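Local atomic coordinates of surface protein R28 (Streptococcus pyogenes, PDB entry 6S5Z), a protein that is anchored to the streptococcal cell wall and displayed on its surface, probably with a part in infection, this piece being an immunoglobulin-like Rib domain. Residues A[6-18]-A[27-39]. Residues are numbered along the deposited sequence; the frame is centred on the assembly and turned at random.
Sequences KIKYSPEAKHRTV and KDSIANTDELPSN. With NA (sodium ion), chain C.
The amide of N32 reaches across to the backbone of S10 and E12 and uses both of its ends there. From CB, chi1 of 64° sets CG between the backbone N and the carbonyl carbon, which turns the flat group onto residues 10-12. OD1 accepts from E12 N at 3.0 Å, the donor standing above the carbonyl plane, and also lies near P11 CA. ND2 gives one N-H to S10 O (3.0 Å, 164°) and the other to E35 OE1 (2.9 Å); both acceptors lie close to the amide plane, so three bonds fix its rotation. A water lies within hydrogen-bonding distance of both E12 OE1 and E35 OE1 but has more acceptors nearby than protons to give.

Beyond N32 the backbones take over: A31 N donates to E12 O at 2.7 Å and K14 N to S29 O, bonds that flank A13 and I30 and make a single beta bridge. This pairing ties the loop that follows strand 16-19 to the extended chain leading into that strand, an edge strand of the immunoglobulin-like Rib domain; I30 itself turns inward to V62 of strand 56-65.

At the helix 5-8 end, P37 CD sits over the centre of the Y9 ring, 3.5 Å from the centroid and 4° off the normal, a CH-pi contact; K8 CB covers the opposite face near the rim. L36 CD1 packs on P11 CB, while CD2 lies against Y9 CB and the ring nitrogen of P11. Y9 O, with K6 O, D72 and three waters, binds the sodium ion.

At the other end R16 CD lies 3.3 Å from D28 O, and the bend at chi3 turns the guanidinium so that one face lies over D28 CB. Its NH1 reaches D28 OD2 and S29 OG through separate waters.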
# COMPACT_ATOMS: atom_id res chain seq x y z
N LYS A 6 6.38 9.91 9.32
CA LYS A 6 6.59 8.48 9.19
C LYS A 6 6.91 7.82 10.52
O LYS A 6 6.82 6.59 10.62
CB LYS A 6 7.66 8.16 8.14
CG LYS A 6 9.07 8.59 8.44
CD LYS A 6 9.98 8.07 7.33
CE LYS A 6 10.29 6.59 7.49
NZ LYS A 6 10.85 5.93 6.26
N ILE A 7 7.32 8.59 11.52
CA ILE A 7 7.47 8.04 12.87
C ILE A 7 6.15 8.06 13.63
O ILE A 7 5.83 7.11 14.35
CB ILE A 7 8.59 8.78 13.63
CG1 ILE A 7 9.91 8.67 12.87
CG2 ILE A 7 8.77 8.20 15.01
CD1 ILE A 7 10.38 7.25 12.71
N LYS A 8 5.35 9.12 13.46
CA LYS A 8 4.11 9.23 14.23
C LYS A 8 3.10 8.17 13.81
O LYS A 8 2.36 7.64 14.66
CB LYS A 8 3.45 10.60 14.07
CG LYS A 8 4.20 11.79 14.59
CD LYS A 8 3.49 13.06 14.14
CE LYS A 8 4.02 14.27 14.89
NZ LYS A 8 3.34 15.51 14.47
N TYR A 9 3.04 7.86 12.53
CA TYR A 9 1.96 7.07 11.96
C TYR A 9 2.43 5.65 11.66
O TYR A 9 3.61 5.41 11.40
CB TYR A 9 1.40 7.75 10.71
CG TYR A 9 0.89 9.14 11.02
CD1 TYR A 9 -0.27 9.34 11.77
CD2 TYR A 9 1.57 10.26 10.57
CE1 TYR A 9 -0.73 10.63 12.07
CE2 TYR A 9 1.12 11.55 10.86
CZ TYR A 9 -0.02 11.72 11.61
OH TYR A 9 -0.45 13.01 11.89
N SER A 10 1.49 4.71 11.73
CA SER A 10 1.78 3.28 11.63
C SER A 10 0.86 2.60 10.62
O SER A 10 -0.09 1.89 11.00
CB SER A 10 1.68 2.62 13.00
OG SER A 10 2.63 3.19 13.90
N PRO A 11 1.10 2.79 9.33
CA PRO A 11 0.29 2.09 8.32
C PRO A 11 0.51 0.58 8.40
O PRO A 11 1.61 0.10 8.68
CB PRO A 11 0.79 2.66 6.99
CG PRO A 11 2.17 3.15 7.29
CD PRO A 11 2.18 3.58 8.72
N GLU A 12 -0.58 -0.16 8.18
CA GLU A 12 -0.55 -1.61 8.22
C GLU A 12 -1.20 -2.14 6.96
O GLU A 12 -2.19 -1.58 6.48
CB GLU A 12 -1.30 -2.15 9.45
CG GLU A 12 -0.65 -1.77 10.75
CD GLU A 12 -1.44 -2.25 11.96
OE1 GLU A 12 -2.17 -1.42 12.54
OE2 GLU A 12 -1.38 -3.46 12.28
N ALA A 13 -0.64 -3.23 6.46
CA ALA A 13 -1.09 -3.83 5.21
C ALA A 13 -2.46 -4.48 5.36
O ALA A 13 -2.81 -5.03 6.41
CB ALA A 13 -0.09 -4.88 4.75
N LYS A 14 -3.21 -4.43 4.27
CA LYS A 14 -4.43 -5.20 4.09
C LYS A 14 -4.19 -6.25 3.01
O LYS A 14 -3.73 -5.91 1.91
CB LYS A 14 -5.60 -4.29 3.70
CG LYS A 14 -6.85 -5.07 3.27
CD LYS A 14 -8.01 -4.13 2.93
CE LYS A 14 -9.15 -4.90 2.25
NZ LYS A 14 -10.33 -4.03 2.01
N HIS A 15 -4.47 -7.51 3.34
CA HIS A 15 -4.39 -8.57 2.35
C HIS A 15 -5.65 -8.56 1.48
O HIS A 15 -6.76 -8.77 2.00
CB HIS A 15 -4.23 -9.93 3.03
CG HIS A 15 -4.38 -11.09 2.09
ND1 HIS A 15 -5.38 -12.02 2.21
CD2 HIS A 15 -3.68 -11.43 0.97
CE1 HIS A 15 -5.30 -12.89 1.22
NE2 HIS A 15 -4.27 -12.55 0.46
N ARG A 16 -5.49 -8.34 0.18
CA ARG A 16 -6.61 -8.34 -0.75
C ARG A 16 -6.63 -9.61 -1.59
O ARG A 16 -5.58 -10.21 -1.89
CB ARG A 16 -6.57 -7.12 -1.68
CG ARG A 16 -6.54 -5.77 -1.00
CD ARG A 16 -6.62 -4.71 -2.09
NE ARG A 16 -7.90 -4.80 -2.80
CZ ARG A 16 -8.13 -4.21 -3.97
NH1 ARG A 16 -7.19 -3.52 -4.58
NH2 ARG A 16 -9.32 -4.33 -4.55
N THR A 17 -7.84 -10.02 -1.99
CA THR A 17 -8.06 -11.09 -2.95
C THR A 17 -8.84 -10.53 -4.13
O THR A 17 -9.93 -9.98 -3.96
CB THR A 17 -8.83 -12.25 -2.32
OG1 THR A 17 -8.08 -12.74 -1.21
CG2 THR A 17 -9.01 -13.37 -3.33
N VAL A 18 -8.28 -10.66 -5.33
CA VAL A 18 -8.86 -10.07 -6.53
C VAL A 18 -8.80 -11.08 -7.67
O VAL A 18 -8.05 -12.05 -7.64
CB VAL A 18 -8.14 -8.77 -6.95
CG1 VAL A 18 -8.07 -7.77 -5.80
CG2 VAL A 18 -6.74 -9.08 -7.52
N LYS A 27 -3.79 2.53 -2.37
CA LYS A 27 -4.42 2.86 -1.10
C LYS A 27 -5.30 1.72 -0.62
O LYS A 27 -5.55 1.60 0.59
CB LYS A 27 -5.25 4.14 -1.26
CG LYS A 27 -5.95 4.55 0.01
CD LYS A 27 -6.58 5.92 -0.15
CE LYS A 27 -7.24 6.39 1.13
NZ LYS A 27 -7.80 7.76 0.92
N ASP A 28 -5.82 0.92 -1.54
CA ASP A 28 -6.74 -0.15 -1.16
C ASP A 28 -6.04 -1.30 -0.47
O ASP A 28 -6.72 -2.18 0.07
CB ASP A 28 -7.51 -0.66 -2.38
CG ASP A 28 -8.57 0.31 -2.85
OD1 ASP A 28 -9.08 1.11 -2.03
OD2 ASP A 28 -8.93 0.25 -4.04
N SER A 29 -4.71 -1.33 -0.50
CA SER A 29 -3.92 -2.34 0.17
C SER A 29 -3.44 -1.90 1.54
O SER A 29 -2.63 -2.60 2.16
CB SER A 29 -2.72 -2.75 -0.70
OG SER A 29 -3.15 -3.60 -1.75
N ILE A 30 -3.92 -0.77 2.04
CA ILE A 30 -3.57 -0.30 3.38
C ILE A 30 -4.81 -0.43 4.26
O ILE A 30 -5.87 0.10 3.92
CB ILE A 30 -3.05 1.15 3.37
CG1 ILE A 30 -1.78 1.27 2.53
CG2 ILE A 30 -2.84 1.65 4.80
CD1 ILE A 30 -0.64 0.42 3.01
N ALA A 31 -4.66 -1.10 5.40
CA ALA A 31 -5.81 -1.48 6.21
C ALA A 31 -6.37 -0.31 7.01
O ALA A 31 -7.56 -0.28 7.31
CB ALA A 31 -5.45 -2.63 7.17
N ASN A 32 -5.53 0.66 7.36
CA ASN A 32 -5.93 1.64 8.36
C ASN A 32 -5.68 3.06 7.88
O ASN A 32 -5.11 3.88 8.61
CB ASN A 32 -5.20 1.33 9.67
CG ASN A 32 -3.71 1.51 9.54
OD1 ASN A 32 -3.16 1.38 8.44
ND2 ASN A 32 -3.03 1.81 10.66
N THR A 33 -6.12 3.39 6.65
CA THR A 33 -5.96 4.76 6.15
C THR A 33 -6.74 5.76 6.99
O THR A 33 -6.52 6.97 6.86
CB THR A 33 -6.42 4.90 4.69
OG1 THR A 33 -7.80 4.52 4.56
CG2 THR A 33 -5.58 4.04 3.75
N ASP A 34 -7.69 5.29 7.81
CA ASP A 34 -8.36 6.17 8.76
C ASP A 34 -7.47 6.55 9.94
O ASP A 34 -7.80 7.49 10.67
CB ASP A 34 -9.63 5.50 9.30
CG ASP A 34 -9.35 4.17 9.98
OD1 ASP A 34 -8.51 3.40 9.47
OD2 ASP A 34 -9.95 3.91 11.05
N GLU A 35 -6.35 5.85 10.14
CA GLU A 35 -5.40 6.16 11.19
C GLU A 35 -4.18 6.92 10.69
O GLU A 35 -3.21 7.09 11.44
CB GLU A 35 -4.99 4.87 11.89
CG GLU A 35 -6.17 4.16 12.49
CD GLU A 35 -5.81 2.84 13.10
OE1 GLU A 35 -4.63 2.44 13.00
OE2 GLU A 35 -6.72 2.18 13.66
N LEU A 36 -4.21 7.39 9.44
CA LEU A 36 -3.18 8.15 8.79
C LEU A 36 -3.79 9.46 8.33
O LEU A 36 -4.99 9.49 8.04
CB LEU A 36 -2.63 7.39 7.57
CG LEU A 36 -2.31 5.92 7.85
CD1 LEU A 36 -1.87 5.21 6.58
CD2 LEU A 36 -1.27 5.75 8.96
N PRO A 37 -3.02 10.54 8.23
CA PRO A 37 -3.60 11.80 7.74
C PRO A 37 -4.33 11.56 6.43
O PRO A 37 -3.88 10.78 5.59
CB PRO A 37 -2.38 12.70 7.55
CG PRO A 37 -1.34 12.12 8.49
CD PRO A 37 -1.56 10.64 8.43
N SER A 38 -5.51 12.16 6.29
CA SER A 38 -6.31 11.90 5.11
C SER A 38 -5.74 12.58 3.86
O SER A 38 -6.18 12.24 2.76
CB SER A 38 -7.77 12.30 5.34
OG SER A 38 -7.90 13.68 5.65
N ASN A 39 -4.79 13.50 4.00
CA ASN A 39 -4.09 14.04 2.84
C ASN A 39 -2.84 13.25 2.48
O ASN A 39 -2.13 13.65 1.55
CB ASN A 39 -3.70 15.49 3.09
CG ASN A 39 -4.88 16.42 3.01
OD1 ASN A 39 -5.96 16.05 2.53
ND2 ASN A 39 -4.68 17.65 3.47
NA NA C . 5.74 4.49 10.39
O HOH W 1 -1.15 5.61 12.65
O HOH W 2 5.32 3.42 12.77
O HOH W 3 -3.80 0.11 14.08
O HOH W 4 -3.03 -6.02 -0.58
O HOH W 5 -9.34 -2.17 0.44
O HOH W 6 -4.57 -2.46 -3.88
O HOH W 7 -8.16 -1.12 -6.07
O HOH W 8 8.31 3.86 9.78
O HOH W 9 5.44 1.96 9.69